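Local coordinates for protein dihydroorotase (Campylobacter jejuni subsp. jejuni, PDB 3PNU) that probably catalyses the reversible, zinc-dependent cyclization of N-carbamoyl-L-aspartate to (S)-dihydroorotate, the third step of de novo pyrimidine biosynthesis, at residues 40-43 and 44-48; 72-75 and 76-80; 160-163 and 164-167. One frame throughout, in Å; residues are numbered along the deposited sequence.

Contact 1. Residues 40-43 and 44-48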
ATOM      1  N   ASN A  40      26.513 -14.383  -5.965  1.00 60.18           N
ATOM      2  CA  ASN A  40      27.468 -14.642  -4.911  1.00 59.74           C
ATOM      3  C   ASN A  40      26.869 -15.573  -3.875  1.00 60.09           C
ATOM      4  O   ASN A  40      26.317 -16.610  -4.236  1.00 60.15           O
ATOM      5  CB  ASN A  40      27.904 -13.312  -4.294  1.00 59.88           C
ATOM      6  CG  ASN A  40      28.350 -12.307  -5.338  1.00 61.61           C
ATOM      7  OD1 ASN A  40      28.889 -12.668  -6.390  1.00 63.28           O
ATOM      8  ND2 ASN A  40      28.128 -11.031  -5.052  1.00 68.77           N
ATOM      9  N   GLN A  41      26.934 -15.195  -2.601  1.00 59.57           N
ATOM     10  CA  GLN A  41      26.448 -16.058  -1.527  1.00 60.22           C
ATOM     11  C   GLN A  41      24.934 -16.279  -1.521  1.00 59.17           C
ATOM     12  O   GLN A  41      24.464 -17.365  -1.177  1.00 58.93           O
ATOM     13  CB  GLN A  41      26.961 -15.553  -0.166  1.00 61.10           C
ATOM     14  CG  GLN A  41      28.492 -15.760   0.032  1.00 64.31           C
ATOM     15  CD  GLN A  41      29.385 -14.883  -0.851  1.00 65.93           C
ATOM     16  OE1 GLN A  41      29.155 -13.682  -0.990  1.00 70.53           O
ATOM     17  NE2 GLN A  41      30.434 -15.481  -1.417  1.00 67.38           N
ATOM     18  N   MET A  42      24.176 -15.258  -1.906  1.00 58.93           N
ATOM     19  CA  MET A  42      22.713 -15.370  -1.949  1.00 58.43           C
ATOM     20  C   MET A  42      22.287 -16.461  -2.955  1.00 57.08           C
ATOM     21  O   MET A  42      21.404 -17.287  -2.686  1.00 54.21           O
ATOM     22  CB  MET A  42      22.077 -14.011  -2.317  1.00 58.71           C
ATOM     23  CG  MET A  42      20.536 -14.046  -2.401  1.00 56.19           C
ATOM     24  SD  MET A  42      19.696 -14.452  -0.859  1.00 54.79           S
ATOM     25  CE  MET A  42      20.024 -12.937   0.068  1.00 48.44           C
ATOM     26  N   LEU A  43      22.927 -16.441  -4.114  1.00 57.27           N
ATOM     27  CA  LEU A  43      22.663 -17.429  -5.138  1.00 58.56           C
ATOM     28  C   LEU A  43      22.829 -18.846  -4.590  1.00 59.31           C
ATOM     29  O   LEU A  43      21.942 -19.677  -4.764  1.00 59.88           O
ATOM     30  CB  LEU A  43      23.586 -17.199  -6.325  1.00 58.13           C
ATOM     31  CG  LEU A  43      23.496 -18.212  -7.455  1.00 59.54           C
ATOM     32  CD1 LEU A  43      22.057 -18.416  -7.924  1.00 56.71           C
ATOM     33  CD2 LEU A  43      24.388 -17.747  -8.591  1.00 60.35           C
ATOM     34  N   GLU A  44      23.948 -19.103  -3.907  1.00 59.75           N
ATOM     35  CA  GLU A  44      24.237 -20.433  -3.331  1.00 61.10           C
ATOM     36  C   GLU A  44      23.155 -20.913  -2.362  1.00 60.23           C
ATOM     37  O   GLU A  44      22.960 -22.119  -2.178  1.00 58.83           O
ATOM     38  CB  GLU A  44      25.604 -20.436  -2.615  1.00 61.89           C
ATOM     39  CG  GLU A  44      26.803 -20.153  -3.535  1.00 65.20           C
ATOM     40  CD  GLU A  44      28.096 -19.837  -2.775  1.00 71.50           C
ATOM     41  OE1 GLU A  44      28.150 -20.057  -1.537  1.00 73.14           O
ATOM     42  OE2 GLU A  44      29.059 -19.357  -3.429  1.00 72.95           O
ATOM     43  N   LEU A  45      22.448 -19.973  -1.750  1.00 60.11           N
ATOM     44  CA  LEU A  45      21.398 -20.318  -0.789  1.00 60.86           C
ATOM     45  C   LEU A  45      20.024 -20.602  -1.407  1.00 59.94           C
ATOM     46  O   LEU A  45      19.369 -21.574  -1.041  1.00 61.04           O
ATOM     47  CB  LEU A  45      21.259 -19.195   0.244  1.00 61.20           C
ATOM     48  CG  LEU A  45      20.129 -19.347   1.275  1.00 62.33           C
ATOM     49  CD1 LEU A  45      20.198 -20.679   1.993  1.00 59.33           C
ATOM     50  CD2 LEU A  45      20.171 -18.189   2.270  1.00 60.99           C
ATOM     51  N   ILE A  46      19.592 -19.752  -2.335  1.00 58.85           N
ATOM     52  CA  ILE A  46      18.257 -19.893  -2.945  1.00 57.64           C
ATOM     53  C   ILE A  46      18.178 -20.763  -4.227  1.00 55.71           C
ATOM     54  O   ILE A  46      17.166 -21.430  -4.453  1.00 54.42           O
ATOM     55  CB  ILE A  46      17.643 -18.493  -3.258  1.00 57.93           C
ATOM     56  CG1 ILE A  46      18.407 -17.801  -4.399  1.00 60.05           C
ATOM     57  CG2 ILE A  46      17.647 -17.639  -2.017  1.00 55.95           C
ATOM     58  CD1 ILE A  46      17.812 -16.479  -4.848  1.00 63.24           C
ATOM     59  N   ALA A  47      19.234 -20.756  -5.042  1.00 53.49           N
ATOM     60  CA  ALA A  47      19.231 -21.494  -6.311  1.00 54.18           C
ATOM     61  C   ALA A  47      18.742 -22.928  -6.166  1.00 54.64           C
ATOM     62  O   ALA A  47      17.924 -23.383  -6.956  1.00 54.14           O
ATOM     63  CB  ALA A  47      20.607 -21.446  -6.989  1.00 53.67           C
ATOM     64  N   PRO A  48      19.254 -23.653  -5.167  1.00 56.12           N
ATOM     65  CA  PRO A  48      18.794 -25.020  -4.934  1.00 56.04           C
ATOM     66  C   PRO A  48      17.312 -25.136  -4.664  1.00 55.11           C
ATOM     67  O   PRO A  48      16.703 -26.129  -5.006  1.00 55.67           O
ATOM     68  CB  PRO A  48      19.567 -25.431  -3.681  1.00 56.37           C
ATOM     69  CG  PRO A  48      20.880 -24.729  -3.834  1.00 56.80           C
ATOM     70  CD  PRO A  48      20.520 -23.378  -4.452  1.00 57.54           C
TER

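Contact 2. Residues 72-75 and 76-80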
ATOM      1  N   ASP A  72      30.166 -11.724 -19.033  1.00 59.61           N
ATOM      2  CA  ASP A  72      29.601 -11.678 -17.692  1.00 59.11           C
ATOM      3  C   ASP A  72      28.430 -12.652 -17.552  1.00 57.32           C
ATOM      4  O   ASP A  72      28.243 -13.251 -16.491  1.00 55.71           O
ATOM      5  CB  ASP A  72      29.200 -10.244 -17.365  1.00 59.98           C
ATOM      6  CG  ASP A  72      30.376  -9.276 -17.476  1.00 63.02           C
ATOM      7  OD1 ASP A  72      31.528  -9.703 -17.228  1.00 66.74           O
ATOM      8  OD2 ASP A  72      30.156  -8.090 -17.810  1.00 63.21           O
ATOM      9  N   LEU A  73      27.666 -12.821 -18.635  1.00 56.88           N
ATOM     10  CA  LEU A  73      26.520 -13.745 -18.651  1.00 56.24           C
ATOM     11  C   LEU A  73      27.034 -15.170 -18.468  1.00 56.14           C
ATOM     12  O   LEU A  73      26.524 -15.913 -17.632  1.00 54.21           O
ATOM     13  CB  LEU A  73      25.733 -13.600 -19.962  1.00 56.47           C
ATOM     14  CG  LEU A  73      24.416 -14.362 -20.158  1.00 55.85           C
ATOM     15  CD1 LEU A  73      23.329 -13.840 -19.235  1.00 57.34           C
ATOM     16  CD2 LEU A  73      23.952 -14.232 -21.588  1.00 57.95           C
ATOM     17  N   LYS A  74      28.053 -15.546 -19.248  1.00 57.14           N
ATOM     18  CA  LYS A  74      28.669 -16.882 -19.119  1.00 58.90           C
ATOM     19  C   LYS A  74      29.149 -17.071 -17.689  1.00 57.70           C
ATOM     20  O   LYS A  74      28.881 -18.093 -17.058  1.00 58.31           O
ATOM     21  CB  LYS A  74      29.876 -17.052 -20.061  1.00 60.32           C
ATOM     22  CG  LYS A  74      30.565 -18.453 -19.964  1.00 65.08           C
ATOM     23  CD  LYS A  74      31.994 -18.490 -20.591  1.00 69.92           C
ATOM     24  CE  LYS A  74      32.032 -18.182 -22.104  1.00 73.32           C
ATOM     25  NZ  LYS A  74      31.314 -19.202 -22.936  1.00 75.49           N
ATOM     26  N   ALA A  75      29.860 -16.065 -17.189  1.00 56.53           N
ATOM     27  CA  ALA A  75      30.391 -16.085 -15.837  1.00 56.21           C
ATOM     28  C   ALA A  75      29.290 -16.367 -14.813  1.00 55.74           C
ATOM     29  O   ALA A  75      29.440 -17.237 -13.961  1.00 56.41           O
ATOM     30  CB  ALA A  75      31.089 -14.754 -15.533  1.00 55.48           C
ATOM     31  N   TYR A  76      28.176 -15.634 -14.912  1.00 55.35           N
ATOM     32  CA  TYR A  76      27.032 -15.799 -13.986  1.00 53.49           C
ATOM     33  C   TYR A  76      26.402 -17.179 -14.138  1.00 52.81           C
ATOM     34  O   TYR A  76      26.050 -17.833 -13.146  1.00 49.94           O
ATOM     35  CB  TYR A  76      26.012 -14.678 -14.234  1.00 53.21           C
ATOM     36  CG  TYR A  76      24.766 -14.709 -13.377  1.00 51.48           C
ATOM     37  CD1 TYR A  76      24.841 -14.948 -12.009  1.00 49.12           C
ATOM     38  CD2 TYR A  76      23.516 -14.412 -13.922  1.00 50.39           C
ATOM     39  CE1 TYR A  76      23.710 -14.961 -11.217  1.00 48.63           C
ATOM     40  CE2 TYR A  76      22.367 -14.400 -13.129  1.00 47.45           C
ATOM     41  CZ  TYR A  76      22.469 -14.676 -11.784  1.00 49.41           C
ATOM     42  OH  TYR A  76      21.348 -14.675 -10.996  1.00 44.31           O
ATOM     43  N   LYS A  77      26.265 -17.622 -15.386  1.00 54.03           N
ATOM     44  CA  LYS A  77      25.719 -18.955 -15.672  1.00 55.69           C
ATOM     45  C   LYS A  77      26.556 -19.998 -14.939  1.00 57.28           C
ATOM     46  O   LYS A  77      26.019 -20.848 -14.216  1.00 55.89           O
ATOM     47  CB  LYS A  77      25.731 -19.243 -17.172  1.00 54.98           C
ATOM     48  CG  LYS A  77      25.143 -20.604 -17.546  1.00 54.79           C
ATOM     49  CD  LYS A  77      25.034 -20.779 -19.065  1.00 52.25           C
ATOM     50  CE  LYS A  77      24.304 -22.062 -19.424  1.00 52.68           C
ATOM     51  NZ  LYS A  77      24.198 -22.271 -20.895  1.00 52.38           N
ATOM     52  N   MET A  78      27.878 -19.922 -15.117  1.00 59.32           N
ATOM     53  CA  MET A  78      28.760 -20.865 -14.446  1.00 61.51           C
ATOM     54  C   MET A  78      28.444 -20.862 -12.963  1.00 59.78           C
ATOM     55  O   MET A  78      28.255 -21.926 -12.364  1.00 60.15           O
ATOM     56  CB  MET A  78      30.249 -20.536 -14.676  1.00 63.80           C
ATOM     57  CG  MET A  78      30.741 -20.691 -16.135  1.00 70.23           C
ATOM     58  SD  MET A  78      30.491 -22.341 -16.889  1.00 83.67           S
ATOM     59  CE  MET A  78      31.199 -22.081 -18.539  1.00 80.85           C
ATOM     60  N   ARG A  79      28.359 -19.668 -12.374  1.00 58.58           N
ATOM     61  CA  ARG A  79      28.069 -19.556 -10.940  1.00 57.52           C
ATOM     62  C   ARG A  79      26.748 -20.241 -10.601  1.00 56.10           C
ATOM     63  O   ARG A  79      26.651 -20.939  -9.598  1.00 55.13           O
ATOM     64  CB  ARG A  79      28.073 -18.090 -10.459  1.00 57.85           C
ATOM     65  CG  ARG A  79      29.407 -17.368 -10.627  1.00 57.20           C
ATOM     66  CD  ARG A  79      29.483 -16.057  -9.811  1.00 56.90           C
ATOM     67  NE  ARG A  79      28.626 -14.986 -10.313  1.00 54.50           N
ATOM     68  CZ  ARG A  79      28.983 -14.131 -11.268  1.00 55.86           C
ATOM     69  NH1 ARG A  79      30.170 -14.229 -11.849  1.00 57.39           N
ATOM     70  NH2 ARG A  79      28.149 -13.182 -11.668  1.00 56.86           N
ATOM     71  N   ILE A  80      25.737 -20.054 -11.449  1.00 55.93           N
ATOM     72  CA  ILE A  80      24.437 -20.693 -11.215  1.00 55.75           C
ATOM     73  C   ILE A  80      24.594 -22.205 -11.253  1.00 56.21           C
ATOM     74  O   ILE A  80      24.135 -22.900 -10.350  1.00 55.81           O
ATOM     75  CB  ILE A  80      23.342 -20.272 -12.242  1.00 55.14           C
ATOM     76  CG1 ILE A  80      23.120 -18.759 -12.213  1.00 53.36           C
ATOM     77  CG2 ILE A  80      22.029 -20.979 -11.921  1.00 52.44           C
ATOM     78  CD1 ILE A  80      22.234 -18.244 -13.291  1.00 53.54           C
TER

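Contact 3. Residues 160-163 and 164-167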
ATOM      1  N   ASP A 160       3.670   6.552 -13.276  1.00 35.99           N
ATOM      2  CA  ASP A 160       2.456   7.213 -12.858  1.00 35.24           C
ATOM      3  C   ASP A 160       2.038   6.728 -11.451  1.00 35.53           C
ATOM      4  O   ASP A 160       2.775   5.993 -10.791  1.00 36.85           O
ATOM      5  CB  ASP A 160       1.377   6.859 -13.872  1.00 35.21           C
ATOM      6  CG  ASP A 160       1.712   7.342 -15.260  1.00 37.41           C
ATOM      7  OD1 ASP A 160       2.300   8.433 -15.340  1.00 41.13           O
ATOM      8  OD2 ASP A 160       1.380   6.656 -16.257  1.00 37.71           O
ATOM      9  N   PHE A 161       0.851   7.130 -11.009  1.00 34.37           N
ATOM     10  CA  PHE A 161       0.303   6.695  -9.743  1.00 34.10           C
ATOM     11  C   PHE A 161       0.383   5.170  -9.665  1.00 33.17           C
ATOM     12  O   PHE A 161      -0.030   4.471 -10.589  1.00 32.87           O
ATOM     13  CB  PHE A 161      -1.141   7.172  -9.622  1.00 33.52           C
ATOM     14  CG  PHE A 161      -1.786   6.832  -8.317  1.00 33.66           C
ATOM     15  CD1 PHE A 161      -1.407   7.482  -7.156  1.00 33.47           C
ATOM     16  CD2 PHE A 161      -2.791   5.884  -8.248  1.00 33.68           C
ATOM     17  CE1 PHE A 161      -2.000   7.175  -5.938  1.00 32.07           C
ATOM     18  CE2 PHE A 161      -3.394   5.589  -7.040  1.00 32.33           C
ATOM     19  CZ  PHE A 161      -2.996   6.235  -5.885  1.00 32.51           C
ATOM     20  N   VAL A 162       0.883   4.681  -8.534  1.00 32.69           N
ATOM     21  CA  VAL A 162       1.169   3.272  -8.306  1.00 30.75           C
ATOM     22  C   VAL A 162       0.121   2.253  -8.727  1.00 31.64           C
ATOM     23  O   VAL A 162       0.471   1.240  -9.310  1.00 30.67           O
ATOM     24  CB  VAL A 162       1.615   3.018  -6.820  1.00 32.91           C
ATOM     25  CG1 VAL A 162       0.464   3.210  -5.860  1.00 28.13           C
ATOM     26  CG2 VAL A 162       2.252   1.607  -6.681  1.00 27.89           C
ATOM     27  N   MET A 163      -1.155   2.518  -8.488  1.00 31.05           N
ATOM     28  CA  MET A 163      -2.174   1.574  -8.874  1.00 31.97           C
ATOM     29  C   MET A 163      -2.435   1.560 -10.380  1.00 33.53           C
ATOM     30  O   MET A 163      -3.083   0.608 -10.877  1.00 34.46           O
ATOM     31  CB  MET A 163      -3.481   1.893  -8.163  1.00 32.53           C
ATOM     32  CG  MET A 163      -3.372   1.889  -6.656  1.00 37.40           C
ATOM     33  SD  MET A 163      -2.714   0.325  -6.012  1.00 35.73           S
ATOM     34  CE  MET A 163      -4.012  -0.759  -6.571  1.00 35.88           C
ATOM     35  N   ASP A 164      -1.946   2.578 -11.105  1.00 30.82           N
ATOM     36  CA  ASP A 164      -2.176   2.678 -12.557  1.00 33.02           C
ATOM     37  C   ASP A 164      -0.937   2.406 -13.420  1.00 32.67           C
ATOM     38  O   ASP A 164      -0.994   2.485 -14.641  1.00 32.71           O
ATOM     39  CB  ASP A 164      -2.616   4.103 -12.913  1.00 33.80           C
ATOM     40  CG  ASP A 164      -3.893   4.542 -12.213  1.00 34.04           C
ATOM     41  OD1 ASP A 164      -4.696   3.707 -11.754  1.00 37.64           O
ATOM     42  OD2 ASP A 164      -4.104   5.764 -12.168  1.00 40.50           O
ATOM     43  N   ARG A 165       0.180   2.090 -12.805  1.00 31.92           N
ATOM     44  CA  ARG A 165       1.400   1.918 -13.566  1.00 32.21           C
ATOM     45  C   ARG A 165       1.315   0.882 -14.655  1.00 32.10           C
ATOM     46  O   ARG A 165       1.838   1.113 -15.752  1.00 32.15           O
ATOM     47  CB  ARG A 165       2.570   1.604 -12.651  1.00 31.89           C
ATOM     48  CG  ARG A 165       2.932   2.751 -11.788  1.00 33.58           C
ATOM     49  CD  ARG A 165       4.010   2.396 -10.816  1.00 30.24           C
ATOM     50  NE  ARG A 165       4.354   3.570 -10.043  1.00 35.08           N
ATOM     51  CZ  ARG A 165       5.122   3.565  -8.966  1.00 32.47           C
ATOM     52  NH1 ARG A 165       5.644   2.429  -8.517  1.00 29.10           N
ATOM     53  NH2 ARG A 165       5.359   4.711  -8.327  1.00 33.21           N
ATOM     54  N   GLU A 166       0.659  -0.243 -14.374  1.00 31.80           N
ATOM     55  CA  GLU A 166       0.563  -1.301 -15.375  1.00 31.73           C
ATOM     56  C   GLU A 166      -0.488  -0.985 -16.446  1.00 32.06           C
ATOM     57  O   GLU A 166      -0.205  -1.116 -17.649  1.00 30.93           O
ATOM     58  CB  GLU A 166       0.310  -2.670 -14.754  1.00 30.58           C
ATOM     59  CG  GLU A 166       0.143  -3.757 -15.795  1.00 33.10           C
ATOM     60  CD  GLU A 166      -0.019  -5.142 -15.197  1.00 36.39           C
ATOM     61  OE1 GLU A 166      -0.868  -5.894 -15.718  1.00 32.22           O
ATOM     62  OE2 GLU A 166       0.685  -5.473 -14.212  1.00 30.04           O
ATOM     63  N   SER A 167      -1.683  -0.582 -16.037  1.00 30.08           N
ATOM     64  CA  SER A 167      -2.695  -0.266 -17.032  1.00 32.43           C
ATOM     65  C   SER A 167      -2.248   0.855 -17.946  1.00 32.70           C
ATOM     66  O   SER A 167      -2.547   0.826 -19.122  1.00 33.12           O
ATOM     67  CB  SER A 167      -4.018   0.084 -16.389  1.00 32.81           C
ATOM     68  OG  SER A 167      -4.561  -1.080 -15.792  1.00 38.53           O
TER
HETATM   69  O   HOH W   1       4.282   7.346  -9.070  1.00 48.02           O
HETATM   70  O   HOH W   2      -2.486  -0.664 -13.259  1.00 24.23           O

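Contact 1. Residues 40-43 and 44-48
Leu-43 lays its CD1 branch alongside the methyl group of Ala-47 one turn further on, with CD1 3.5 Å from Ala-47 CB. The first torsion of the leucine sets this up: CG stands anti to the backbone N and beside the carbonyl carbon (chi1 176°), which turns the isobutyl group toward the C-terminal end of the helix. The Ala-47 methyl also rests against the backbone, its CB 3.1 Å from Leu-43 O, and the same carbonyl accepts Ala-47 N at 2.9 Å. A second apolar pair runs from Met-42 to Ile-46. The thioether chain crosses the isoleucine obliquely and brings Met-42 SD to 4.0 Å from Ile-46 CG2. Ile-46 holds CG1 between its own N and carbonyl carbon (chi1 69°), and this puts CG1 3.5 Å from Met-42 O. Met-42 O also accepts Ile-46 N at 3.1 Å, and more weakly Leu-45 N. The first turn is held more loosely: Glu-44 N reaches Asn-40 O only weakly, at 3.5 Å. At the other end Pro-48, which has no amide hydrogen to give, kinks the helix. Helix 40-51 is the helical part of the beta-alpha-beta unit between strands 31-35 and 56-59 of the TIM barrel; Leu-43 and Ala-47 face helix 70-84, where both meet Ala-83, while Met-42 and Ile-46 pack on the loop residues Asn-342 and Pro-264.

Contact 2. Residues 72-75 and 76-80
Backbone hydrogen bonds tie Ala-75 to Arg-79 and each preceding residue to its partner four places on, a regular alpha-helical series. The straightest links Met-78 N to Lys-74 O at 2.8 Å (170° at the hydrogen), and the longest joins Arg-79 N to Ala-75 O at 3.1 Å.

Apolar contacts follow the same spacing. Lys-74 and Met-78 run side by side and point the same way, so that Met-78 CE comes to 3.9 Å from Lys-74 CG; the aliphatic start of the lysine does the touching. Within the second turn, Ile-80 places CD1 over the centre of the Tyr-76 ring, 3.8 Å above its plane.

The polar group is the guanidinium of Arg-79. The chain runs back toward the start of the helix, and a bend at chi3 (-70°) turns the guanidinium in over the backbone. NH1 comes to 3.8 Å from Ala-75 CB, and the same face covers Tyr-76 CA and Ala-75 O. Its NH2 forms a salt bridge with Asp-39, and the hydroxyl of Tyr-76 makes a weak hydrogen bond to Arg-38 O.

The helix is therefore two-sided: Lys-74 and Met-78 line an exposed flank, whereas Tyr-76 and Ile-80 are buried against Leu-37, Ile-59 and Met-93. Because the guanidinium lies with one face on the backbone of the preceding turn and its charge is met by Asp-39, it is probably held firmly between helix 70-84 and the chain just after strand 31-35.

Contact 3. Residues 160-163 and 164-167
Arg-165 turns back over the residues before it, starting with CB 4.0 Å from Val-162 O. CG, anti to the carbonyl carbon (chi1 -68°), lies 3.4 Å from Asp-160 O, and CD passes 3.9 Å from Val-162 CA. The chain stays extended to NE, which donates to Asp-160 O at 3.0 Å along a nearly straight line, close to the guanidinium plane. Val-162 CA sits over one face of the group, offset toward the rim. At the tip, NH1 lies 3.9 Å from Val-162 CG2 and donates to Gly-223 O of the second subunit; NH2 donates to a water that is also hydrogen-bonded to Asp-160 O, so this carbonyl is gripped both directly and through water. Asp-164 N closes a turn by bonding Phe-161 O at 2.7 Å, and its carboxylate forms a salt bridge with Arg-238 of the second subunit. Val-162 N is hydrogen-bonded to Asp-219 of the second subunit. Residues 161-164 form a type I beta-turn in the loop that follows strand 152-154 of the TIM barrel; Arg-165 bonds back to the residue just before this turn, and the loop lies against the second subunit at the homodimer interface.

Overall arrangement
Contacts 1 and 2 belong to successive barrel helices, 40-51 and 70-84, and touch each other: Leu-43 CD2 lies 3.9 Å from Tyr-76 CE1. Each leaves some polar residues exposed, but contact 1 packs on helix 70-84 and loops, contact 2 on strands 56-59 and 90-93 as well as helix 40-51. Contact 3 stands apart, its centre about 32 Å from that of contact 1 and about 34 Å from that of contact 2, in an irregular loop against the second subunit. Both helices repeat backbone bonds, with apolar side-chain pairs in contact 1 and a mixed aliphatic and charged character in contact 2; the 160-167 loop depends on an arginine, water bridges and partners from the other chain.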